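Local structure of hypothetical protein PH0495 (Pyrococcus horikoshii, 1X3L) at residues G339-S350 / V399-L409; T352-V363 / G379-L389. The protein catalyses the ATP-dependent phosphorylation of D-glycerate to 2-phosphoglycerate, using a divalent metal ion, preferably magnesium, and accepting other phosphate donors as well. One frame throughout, in Å; residues are numbered along the deposited sequence.

Overall arrangement
Both contacts belong to the MOFRL part of the chain and lie on the same side of its centre, with centres about 14 Å apart. Contact 2 is the more buried: it pairs the hairpin strands 359-366 and 378-382 inside a mixed sheet and packs the start of helix 385-391 on the turns of 352-358. Contact 1 is partly buried and sets helix 343-351 against helices 396-401 and 405-411. They meet where Leu349 touches Leu389 and Ala348 packs on Val381 and Gly379. Contact 2 joins strand bonds and aliphatic side chains with an arginine lying along a tyrosine and a salt bridge at its solvent side; contact 1 instead combines a leucine knob with a histidine-carboxylate pair and a lysine over a tyrosine.

Contact 1: G339-S350 / V399-L409; sequences GKGGPNQEIALS and VLKEHNSYEAL
Lys340 lies alongside Tyr406, both side chains pointing the same way, and a bend at chi4 (-57°) swings its ammonium over the ring: NZ stands 3.7 Å from the centroid of Tyr406, a cation-pi contact close to the ring normal. The backbones are tied at the same residues, Tyr406 N donating to Lys340 O at 3.0 Å. Lys340 N in turn meets a lone pair of Asn404 OD1 in the carbonyl plane. At the ring's edge sits Gln345 OE1, a buried oxygen with no polar partner in the model; its amide is turned 68° from the ring.

Glu346 reaches past Leu400 to His403. Its carboxylate is nearly coplanar with the imidazole, and His403 ND1 donates almost straight, 2.6 Å, to the syn lone pair of Glu346 OE2. Water 2 links that oxygen to Ser405 N, while water 3 joins Glu346 OE1 to Leu400 O. An alanine in place of Glu346 would remove all three links and is likely to leave the imidazole able to turn and ND1 without its mate.

Deeper in, Leu349 CD2 presses on Ser405 CB at 3.5 Å. His403, with positive phi, follows helix 396-401 and completes a Schellman motif. Leu349 is a knob in a hole built from both helices of 399-409, among Leu400, Ser405, Ala408 and Leu409, and the segments 343-350 and 405-409 cross at 54°.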
loop_
_atom_site.group_PDB
_atom_site.type_symbol
_atom_site.label_atom_id
_atom_site.label_comp_id
_atom_site.label_asym_id
_atom_site.label_seq_id
_atom_site.Cartn_x
_atom_site.Cartn_y
_atom_site.Cartn_z
ATOM N N GLY A 339 -4.119 1.152 -26.884
ATOM C CA GLY A 339 -4.587 -0.218 -27.005
ATOM C C GLY A 339 -4.792 -0.873 -25.652
ATOM O O GLY A 339 -5.032 -0.191 -24.660
ATOM N N LYS A 340 -4.692 -2.198 -25.612
ATOM C CA LYS A 340 -4.874 -2.949 -24.372
ATOM C C LYS A 340 -3.505 -3.174 -23.728
ATOM O O LYS A 340 -2.551 -3.549 -24.409
ATOM C CB LYS A 340 -5.540 -4.296 -24.682
ATOM C CG LYS A 340 -6.255 -4.955 -23.505
ATOM C CD LYS A 340 -6.882 -6.285 -23.929
ATOM C CE LYS A 340 -7.934 -6.769 -22.933
ATOM N NZ LYS A 340 -7.404 -6.929 -21.552
ATOM N N GLY A 341 -3.408 -2.945 -22.421
ATOM C CA GLY A 341 -2.136 -3.128 -21.743
ATOM C C GLY A 341 -2.036 -2.367 -20.436
ATOM O O GLY A 341 -3.045 -1.902 -19.911
ATOM N N GLY A 342 -0.815 -2.247 -19.912
ATOM C CA GLY A 342 -0.589 -1.550 -18.655
ATOM C C GLY A 342 0.893 -1.316 -18.388
ATOM O O GLY A 342 1.731 -1.770 -19.164
ATOM N N PRO A 343 1.251 -0.640 -17.279
ATOM C CA PRO A 343 2.650 -0.351 -16.929
ATOM C C PRO A 343 3.596 -1.556 -16.933
ATOM O O PRO A 343 4.540 -1.609 -17.721
ATOM C CB PRO A 343 2.540 0.281 -15.541
ATOM C CG PRO A 343 1.164 0.901 -15.544
ATOM C CD PRO A 343 0.339 -0.170 -16.219
ATOM N N ASN A 344 3.340 -2.518 -16.054
ATOM C CA ASN A 344 4.212 -3.687 -15.948
ATOM C C ASN A 344 4.286 -4.484 -17.258
ATOM O O ASN A 344 5.319 -5.030 -17.626
ATOM C CB ASN A 344 3.678 -4.576 -14.825
ATOM C CG ASN A 344 3.950 -3.910 -13.503
ATOM O OD1 ASN A 344 5.080 -3.566 -13.176
ATOM N ND2 ASN A 344 2.866 -3.712 -12.733
ATOM N N GLN A 345 3.194 -4.542 -18.010
ATOM C CA GLN A 345 3.237 -5.234 -19.290
ATOM C C GLN A 345 4.174 -4.480 -20.233
ATOM O O GLN A 345 4.889 -5.095 -21.026
ATOM C CB GLN A 345 1.843 -5.317 -19.899
ATOM C CG GLN A 345 0.900 -6.229 -19.122
ATOM C CD GLN A 345 -0.538 -6.043 -19.545
ATOM O OE1 GLN A 345 -0.920 -6.383 -20.668
ATOM N NE2 GLN A 345 -1.345 -5.480 -18.654
ATOM N N GLU A 346 4.189 -3.153 -20.149
ATOM C CA GLU A 346 5.077 -2.396 -21.025
ATOM C C GLU A 346 6.535 -2.489 -20.574
ATOM O O GLU A 346 7.442 -2.455 -21.399
ATOM C CB GLU A 346 4.618 -0.932 -21.147
ATOM C CG GLU A 346 3.551 -0.761 -22.227
ATOM C CD GLU A 346 3.331 0.685 -22.657
ATOM O OE1 GLU A 346 4.275 1.496 -22.547
ATOM O OE2 GLU A 346 2.215 1.003 -23.128
ATOM N N ILE A 347 6.760 -2.622 -19.271
ATOM C CA ILE A 347 8.121 -2.766 -18.762
ATOM C C ILE A 347 8.701 -4.051 -19.349
ATOM O O ILE A 347 9.797 -4.059 -19.920
ATOM C CB ILE A 347 8.151 -2.908 -17.223
ATOM C CG1 ILE A 347 7.862 -1.559 -16.556
ATOM C CG2 ILE A 347 9.503 -3.468 -16.783
ATOM C CD1 ILE A 347 7.820 -1.633 -15.032
ATOM N N ALA A 348 7.952 -5.138 -19.189
ATOM C CA ALA A 348 8.361 -6.450 -19.680
ATOM C C ALA A 348 8.588 -6.478 -21.187
ATOM O O ALA A 348 9.631 -6.936 -21.658
ATOM C CB ALA A 348 7.306 -7.492 -19.309
ATOM N N LEU A 349 7.610 -5.985 -21.942
ATOM C CA LEU A 349 7.714 -5.999 -23.395
ATOM C C LEU A 349 8.845 -5.113 -23.906
ATOM O O LEU A 349 9.563 -5.485 -24.835
ATOM C CB LEU A 349 6.383 -5.563 -24.027
ATOM C CG LEU A 349 6.333 -5.581 -25.562
ATOM C CD1 LEU A 349 6.506 -7.012 -26.078
ATOM C CD2 LEU A 349 5.002 -5.008 -26.038
ATOM N N SER A 350 9.017 -3.951 -23.289
ATOM C CA SER A 350 10.055 -3.021 -23.725
ATOM C C SER A 350 11.450 -3.611 -23.534
ATOM O O SER A 350 12.363 -3.357 -24.324
ATOM C CB SER A 350 9.935 -1.706 -22.950
ATOM O OG SER A 350 10.824 -0.732 -23.462
ATOM N N VAL A 399 4.058 -1.722 -31.305
ATOM C CA VAL A 399 3.104 -2.161 -30.287
ATOM C C VAL A 399 3.168 -1.245 -29.072
ATOM O O VAL A 399 2.139 -0.865 -28.514
ATOM C CB VAL A 399 3.385 -3.615 -29.836
ATOM C CG1 VAL A 399 2.405 -4.015 -28.734
ATOM C CG2 VAL A 399 3.253 -4.564 -31.018
ATOM N N LEU A 400 4.381 -0.888 -28.662
ATOM C CA LEU A 400 4.559 -0.008 -27.511
ATOM C C LEU A 400 4.048 1.396 -27.826
ATOM O O LEU A 400 3.433 2.043 -26.984
ATOM C CB LEU A 400 6.039 0.033 -27.101
ATOM C CG LEU A 400 6.526 -1.231 -26.377
ATOM C CD1 LEU A 400 8.045 -1.245 -26.285
ATOM C CD2 LEU A 400 5.897 -1.285 -24.980
ATOM N N LYS A 401 4.295 1.858 -29.047
ATOM C CA LYS A 401 3.840 3.181 -29.468
ATOM C C LYS A 401 2.315 3.238 -29.384
ATOM O O LYS A 401 1.741 4.231 -28.950
ATOM C CB LYS A 401 4.302 3.456 -30.901
ATOM C CG LYS A 401 3.823 4.778 -31.492
ATOM C CD LYS A 401 4.258 4.897 -32.952
ATOM C CE LYS A 401 3.738 6.171 -33.605
ATOM N NZ LYS A 401 4.115 6.239 -35.048
ATOM N N GLU A 402 1.669 2.150 -29.792
ATOM C CA GLU A 402 0.214 2.056 -29.762
ATOM C C GLU A 402 -0.317 1.665 -28.387
ATOM O O GLU A 402 -1.530 1.598 -28.184
ATOM C CB GLU A 402 -0.258 1.025 -30.787
ATOM C CG GLU A 402 -0.159 1.487 -32.226
ATOM C CD GLU A 402 -0.305 0.343 -33.208
ATOM O OE1 GLU A 402 -1.118 -0.569 -32.944
ATOM O OE2 GLU A 402 0.385 0.359 -34.248
ATOM N N HIS A 403 0.587 1.403 -27.445
ATOM C CA HIS A 403 0.190 1.005 -26.096
ATOM C C HIS A 403 -0.764 -0.182 -26.147
ATOM O O HIS A 403 -1.848 -0.168 -25.567
ATOM C CB HIS A 403 -0.455 2.186 -25.372
ATOM C CG HIS A 403 0.488 3.325 -25.144
ATOM N ND1 HIS A 403 1.625 3.204 -24.373
ATOM C CD2 HIS A 403 0.499 4.588 -25.635
ATOM C CE1 HIS A 403 2.297 4.340 -24.401
ATOM N NE2 HIS A 403 1.637 5.197 -25.160
ATOM N N ASN A 404 -0.330 -1.221 -26.843
ATOM C CA ASN A 404 -1.119 -2.428 -27.011
ATOM C C ASN A 404 -0.248 -3.629 -26.610
ATOM O O ASN A 404 -0.296 -4.685 -27.249
ATOM C CB ASN A 404 -1.534 -2.510 -28.486
ATOM C CG ASN A 404 -2.650 -3.494 -28.734
ATOM O OD1 ASN A 404 -3.600 -3.588 -27.956
ATOM N ND2 ASN A 404 -2.554 -4.222 -29.841
ATOM N N SER A 405 0.542 -3.467 -25.545
ATOM C CA SER A 405 1.444 -4.534 -25.098
ATOM C C SER A 405 0.735 -5.825 -24.678
ATOM O O SER A 405 1.296 -6.907 -24.808
ATOM C CB SER A 405 2.336 -4.042 -23.949
ATOM O OG SER A 405 1.561 -3.627 -22.836
ATOM N N TYR A 406 -0.492 -5.717 -24.182
ATOM C CA TYR A 406 -1.233 -6.909 -23.768
ATOM C C TYR A 406 -1.352 -7.905 -24.920
ATOM O O TYR A 406 -1.105 -9.099 -24.750
ATOM C CB TYR A 406 -2.639 -6.528 -23.292
ATOM C CG TYR A 406 -3.489 -7.702 -22.819
ATOM C CD1 TYR A 406 -3.560 -8.033 -21.467
ATOM C CD2 TYR A 406 -4.249 -8.456 -23.721
ATOM C CE1 TYR A 406 -4.374 -9.074 -21.015
ATOM C CE2 TYR A 406 -5.068 -9.508 -23.280
ATOM C CZ TYR A 406 -5.125 -9.804 -21.925
ATOM O OH TYR A 406 -5.941 -10.814 -21.464
ATOM N N GLU A 407 -1.730 -7.410 -26.095
ATOM C CA GLU A 407 -1.904 -8.271 -27.256
ATOM C C GLU A 407 -0.620 -8.953 -27.717
ATOM O O GLU A 407 -0.654 -10.082 -28.217
ATOM C CB GLU A 407 -2.511 -7.471 -28.412
ATOM C CG GLU A 407 -3.880 -6.879 -28.108
ATOM C CD GLU A 407 -4.881 -7.928 -27.663
ATOM O OE1 GLU A 407 -4.999 -8.965 -28.347
ATOM O OE2 GLU A 407 -5.554 -7.715 -26.632
ATOM N N ALA A 408 0.514 -8.278 -27.558
ATOM C CA ALA A 408 1.783 -8.868 -27.974
ATOM C C ALA A 408 2.196 -9.962 -27.001
ATOM O O ALA A 408 2.508 -11.080 -27.411
ATOM C CB ALA A 408 2.873 -7.797 -28.053
ATOM N N LEU A 409 2.193 -9.631 -25.713
ATOM C CA LEU A 409 2.574 -10.591 -24.681
ATOM C C LEU A 409 1.665 -11.815 -24.700
ATOM O O LEU A 409 2.115 -12.930 -24.443
ATOM C CB LEU A 409 2.518 -9.936 -23.299
ATOM C CG LEU A 409 3.547 -8.828 -23.020
ATOM C CD1 LEU A 409 3.283 -8.226 -21.645
ATOM C CD2 LEU A 409 4.967 -9.403 -23.094
HETATM O O HOH W 1 -7.750 -8.838 -19.559
HETATM O O HOH W 2 0.564 -1.325 -23.548
HETATM O O HOH W 3 4.988 2.820 -24.703
#

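Contact 2: T352-V363 / G379-L389; sequences TRKISDLEALIV and GIVDGTTYKKL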
loop_
_atom_site.group_PDB
_atom_site.type_symbol
_atom_site.label_atom_id
_atom_site.label_comp_id
_atom_site.label_asym_id
_atom_site.label_seq_id
_atom_site.Cartn_x
_atom_site.Cartn_y
_atom_site.Cartn_z
ATOM N N THR A 352 12.286 -6.801 -23.737
ATOM C CA THR A 352 12.554 -7.982 -24.566
ATOM C C THR A 352 13.718 -7.884 -25.543
ATOM O O THR A 352 14.510 -8.819 -25.655
ATOM C CB THR A 352 11.313 -8.430 -25.384
ATOM O OG1 THR A 352 10.873 -7.358 -26.232
ATOM C CG2 THR A 352 10.184 -8.857 -24.452
ATOM N N ARG A 353 13.835 -6.770 -26.258
ATOM C CA ARG A 353 14.916 -6.653 -27.228
ATOM C C ARG A 353 16.300 -6.645 -26.592
ATOM O O ARG A 353 17.213 -7.318 -27.071
ATOM C CB ARG A 353 14.743 -5.404 -28.095
ATOM C CG ARG A 353 15.730 -5.360 -29.265
ATOM C CD ARG A 353 15.247 -4.451 -30.386
ATOM N NE ARG A 353 15.992 -4.673 -31.625
ATOM C CZ ARG A 353 15.624 -4.202 -32.815
ATOM N NH1 ARG A 353 14.515 -3.479 -32.934
ATOM N NH2 ARG A 353 16.359 -4.458 -33.891
ATOM N N LYS A 354 16.458 -5.902 -25.504
ATOM C CA LYS A 354 17.755 -5.836 -24.848
ATOM C C LYS A 354 18.204 -7.135 -24.190
ATOM O O LYS A 354 19.400 -7.342 -24.011
ATOM C CB LYS A 354 17.777 -4.698 -23.821
ATOM C CG LYS A 354 18.120 -3.336 -24.429
ATOM C CD LYS A 354 18.070 -2.233 -23.386
ATOM C CE LYS A 354 18.531 -0.903 -23.957
ATOM N NZ LYS A 354 19.987 -0.886 -24.234
ATOM N N ILE A 355 17.271 -8.013 -23.825
ATOM C CA ILE A 355 17.680 -9.263 -23.189
ATOM C C ILE A 355 17.608 -10.448 -24.142
ATOM O O ILE A 355 17.778 -11.597 -23.729
ATOM C CB ILE A 355 16.841 -9.594 -21.913
ATOM C CG1 ILE A 355 15.400 -9.948 -22.292
ATOM C CG2 ILE A 355 16.868 -8.405 -20.940
ATOM C CD1 ILE A 355 14.593 -10.534 -21.127
ATOM N N SER A 356 17.356 -10.163 -25.416
ATOM C CA SER A 356 17.279 -11.205 -26.433
ATOM C C SER A 356 18.557 -12.048 -26.447
ATOM O O SER A 356 19.667 -11.515 -26.430
ATOM C CB SER A 356 17.066 -10.576 -27.815
ATOM O OG SER A 356 16.928 -11.577 -28.811
ATOM N N ASP A 357 18.385 -13.368 -26.466
ATOM C CA ASP A 357 19.498 -14.317 -26.489
ATOM C C ASP A 357 20.314 -14.427 -25.200
ATOM O O ASP A 357 21.332 -15.120 -25.162
ATOM C CB ASP A 357 20.439 -14.006 -27.658
ATOM C CG ASP A 357 19.792 -14.260 -29.006
ATOM O OD1 ASP A 357 19.118 -15.303 -29.149
ATOM O OD2 ASP A 357 19.963 -13.426 -29.923
ATOM N N LEU A 358 19.878 -13.753 -24.142
ATOM C CA LEU A 358 20.594 -13.838 -22.876
ATOM C C LEU A 358 19.909 -14.858 -21.962
ATOM O O LEU A 358 18.724 -15.162 -22.133
ATOM C CB LEU A 358 20.631 -12.466 -22.188
ATOM C CG LEU A 358 21.270 -11.327 -22.987
ATOM C CD1 LEU A 358 21.204 -10.030 -22.189
ATOM C CD2 LEU A 358 22.714 -11.683 -23.315
ATOM N N GLU A 359 20.663 -15.405 -21.016
ATOM C CA GLU A 359 20.117 -16.364 -20.061
ATOM C C GLU A 359 19.549 -15.502 -18.940
ATOM O O GLU A 359 20.094 -15.448 -17.833
ATOM C CB GLU A 359 21.222 -17.273 -19.513
ATOM C CG GLU A 359 21.822 -18.212 -20.543
ATOM C CD GLU A 359 20.774 -19.101 -21.184
ATOM O OE1 GLU A 359 19.945 -19.675 -20.446
ATOM O OE2 GLU A 359 20.776 -19.231 -22.425
ATOM N N ALA A 360 18.456 -14.811 -19.243
ATOM C CA ALA A 360 17.854 -13.920 -18.272
ATOM C C ALA A 360 16.338 -13.912 -18.352
ATOM O O ALA A 360 15.746 -14.361 -19.336
ATOM C CB ALA A 360 18.391 -12.506 -18.480
ATOM N N LEU A 361 15.715 -13.394 -17.303
ATOM C CA LEU A 361 14.268 -13.306 -17.252
ATOM C C LEU A 361 13.887 -12.040 -16.518
ATOM O O LEU A 361 14.584 -11.610 -15.597
ATOM C CB LEU A 361 13.675 -14.527 -16.537
ATOM C CG LEU A 361 12.151 -14.585 -16.349
ATOM C CD1 LEU A 361 11.675 -16.029 -16.328
ATOM C CD2 LEU A 361 11.762 -13.877 -15.056
ATOM N N ILE A 362 12.806 -11.417 -16.966
ATOM C CA ILE A 362 12.299 -10.223 -16.320
ATOM C C ILE A 362 10.804 -10.406 -16.129
ATOM O O ILE A 362 10.073 -10.699 -17.081
ATOM C CB ILE A 362 12.525 -8.940 -17.161
ATOM C CG1 ILE A 362 14.003 -8.540 -17.130
ATOM C CG2 ILE A 362 11.676 -7.795 -16.595
ATOM C CD1 ILE A 362 14.334 -7.310 -17.961
ATOM N N VAL A 363 10.353 -10.272 -14.889
ATOM C CA VAL A 363 8.931 -10.372 -14.617
ATOM C C VAL A 363 8.551 -9.109 -13.849
ATOM O O VAL A 363 9.144 -8.799 -12.814
ATOM C CB VAL A 363 8.582 -11.660 -13.809
ATOM C CG1 VAL A 363 9.375 -11.725 -12.523
ATOM C CG2 VAL A 363 7.088 -11.695 -13.519
ATOM N N GLY A 379 3.747 -8.635 -16.901
ATOM C CA GLY A 379 4.349 -9.429 -17.955
ATOM C C GLY A 379 5.554 -10.219 -17.485
ATOM O O GLY A 379 6.163 -9.901 -16.466
ATOM N N ILE A 380 5.891 -11.266 -18.228
ATOM C CA ILE A 380 7.041 -12.098 -17.898
ATOM C C ILE A 380 7.682 -12.487 -19.227
ATOM O O ILE A 380 7.036 -13.069 -20.094
ATOM C CB ILE A 380 6.615 -13.350 -17.067
ATOM C CG1 ILE A 380 7.831 -14.236 -16.795
ATOM C CG2 ILE A 380 5.508 -14.127 -17.788
ATOM C CD1 ILE A 380 7.552 -15.381 -15.805
ATOM N N VAL A 381 8.955 -12.134 -19.381
ATOM C CA VAL A 381 9.689 -12.389 -20.610
ATOM C C VAL A 381 11.077 -12.932 -20.317
ATOM O O VAL A 381 11.611 -12.741 -19.225
ATOM C CB VAL A 381 9.854 -11.077 -21.424
ATOM C CG1 VAL A 381 8.485 -10.528 -21.842
ATOM C CG2 VAL A 381 10.587 -10.036 -20.576
ATOM N N ASP A 382 11.665 -13.617 -21.290
ATOM C CA ASP A 382 13.008 -14.144 -21.115
ATOM C C ASP A 382 13.830 -13.877 -22.366
ATOM O O ASP A 382 13.393 -13.134 -23.248
ATOM C CB ASP A 382 12.981 -15.643 -20.792
ATOM C CG ASP A 382 12.232 -16.459 -21.829
ATOM O OD1 ASP A 382 12.377 -16.168 -23.034
ATOM O OD2 ASP A 382 11.504 -17.397 -21.433
ATOM N N GLY A 383 15.016 -14.475 -22.438
ATOM C CA GLY A 383 15.894 -14.275 -23.582
ATOM C C GLY A 383 15.404 -14.818 -24.916
ATOM O O GLY A 383 16.003 -14.540 -25.962
ATOM N N THR A 384 14.323 -15.589 -24.900
ATOM C CA THR A 384 13.791 -16.142 -26.142
ATOM C C THR A 384 12.589 -15.353 -26.647
ATOM O O THR A 384 12.168 -15.520 -27.792
ATOM C CB THR A 384 13.305 -17.585 -25.965
ATOM O OG1 THR A 384 12.065 -17.577 -25.248
ATOM C CG2 THR A 384 14.328 -18.412 -25.204
ATOM N N THR A 385 12.041 -14.493 -25.795
ATOM C CA THR A 385 10.842 -13.741 -26.149
ATOM C C THR A 385 10.900 -12.843 -27.380
ATOM O O THR A 385 10.002 -12.893 -28.224
ATOM C CB THR A 385 10.351 -12.899 -24.966
ATOM O OG1 THR A 385 10.192 -13.743 -23.814
ATOM C CG2 THR A 385 9.006 -12.268 -25.303
ATOM N N TYR A 386 11.937 -12.020 -27.492
ATOM C CA TYR A 386 12.030 -11.128 -28.634
ATOM C C TYR A 386 11.887 -11.887 -29.957
ATOM O O TYR A 386 11.063 -11.533 -30.798
ATOM C CB TYR A 386 13.355 -10.361 -28.618
ATOM C CG TYR A 386 13.404 -9.277 -29.669
ATOM C CD1 TYR A 386 12.531 -8.192 -29.614
ATOM C CD2 TYR A 386 14.288 -9.357 -30.744
ATOM C CE1 TYR A 386 12.531 -7.214 -30.608
ATOM C CE2 TYR A 386 14.297 -8.383 -31.746
ATOM C CZ TYR A 386 13.414 -7.318 -31.672
ATOM O OH TYR A 386 13.399 -6.364 -32.665
ATOM N N LYS A 387 12.675 -12.944 -30.132
ATOM C CA LYS A 387 12.614 -13.710 -31.368
ATOM C C LYS A 387 11.271 -14.391 -31.596
ATOM O O LYS A 387 10.853 -14.572 -32.743
ATOM C CB LYS A 387 13.766 -14.717 -31.426
ATOM C CG LYS A 387 15.108 -14.019 -31.668
ATOM C CD LYS A 387 16.285 -14.977 -31.857
ATOM C CE LYS A 387 17.562 -14.180 -32.164
ATOM N NZ LYS A 387 18.776 -15.030 -32.328
ATOM N N LYS A 388 10.586 -14.761 -30.517
ATOM C CA LYS A 388 9.280 -15.389 -30.665
ATOM C C LYS A 388 8.301 -14.340 -31.194
ATOM O O LYS A 388 7.428 -14.647 -32.006
ATOM C CB LYS A 388 8.800 -15.968 -29.330
ATOM C CG LYS A 388 9.558 -17.231 -28.924
ATOM C CD LYS A 388 9.130 -17.770 -27.562
ATOM C CE LYS A 388 9.962 -18.996 -27.180
ATOM N NZ LYS A 388 9.655 -19.490 -25.801
ATOM N N LEU A 389 8.467 -13.101 -30.742
ATOM C CA LEU A 389 7.618 -11.999 -31.184
ATOM C C LEU A 389 7.882 -11.708 -32.665
ATOM O O LEU A 389 6.949 -11.508 -33.448
ATOM C CB LEU A 389 7.901 -10.744 -30.349
ATOM C CG LEU A 389 7.453 -10.747 -28.880
ATOM C CD1 LEU A 389 8.123 -9.610 -28.119
ATOM C CD2 LEU A 389 5.935 -10.619 -28.810
HETATM O O HOH W 4 13.961 -11.353 -25.504
HETATM O O HOH W 5 14.848 -13.475 -28.447
#
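Arg353 runs side by side with Tyr386, its CG anti to the backbone N (chi1 -171°), which lays the extended chain along the phenol. CB starts near Tyr386 CE1, 3.8 Å away. CG then stands over the ring as a CH-pi contact, 4.0 Å from the centroid of Tyr386. CD reaches Tyr386 CZ and OH, and NE lies 3.3 Å from Tyr386 OH, at an angle too poor for a hydrogen bond. The guanidinium is tilted 28° from the ring, with Tyr386 OH over one of its faces: the hydroxyl is 3.1 Å from Arg353 NH1, again without hydrogen-bond geometry. NH1 also has a long, weak ion pair with Glu397.

Further along, the chain forms the antiparallel hairpin of strands 359-366 and 378-382, part of the mixed sheet. Ile362 and Val381 form a hydrogen-bonded pair, each N donating to the other's O at 2.9 Å. On their face of the sheet Thr352 CG2 packs 3.5 Å from Val381 CG1. Asp382 and Thr385 make a capping box as the strand gives way to helix 385-391, while Asp382 OD2 is salt-bridged to Arg7.

Gly383 is hemmed in by backbone, its CA lying 3.3 Å from Leu358 O, and its own carbonyl accepts from Asp357 N at 2.7 Å. Out at the exposed end, Lys387 crosses Asp357 at about a right angle and its NZ makes a salt bridge, donating to the syn lone pairs of both OD1 and OD2.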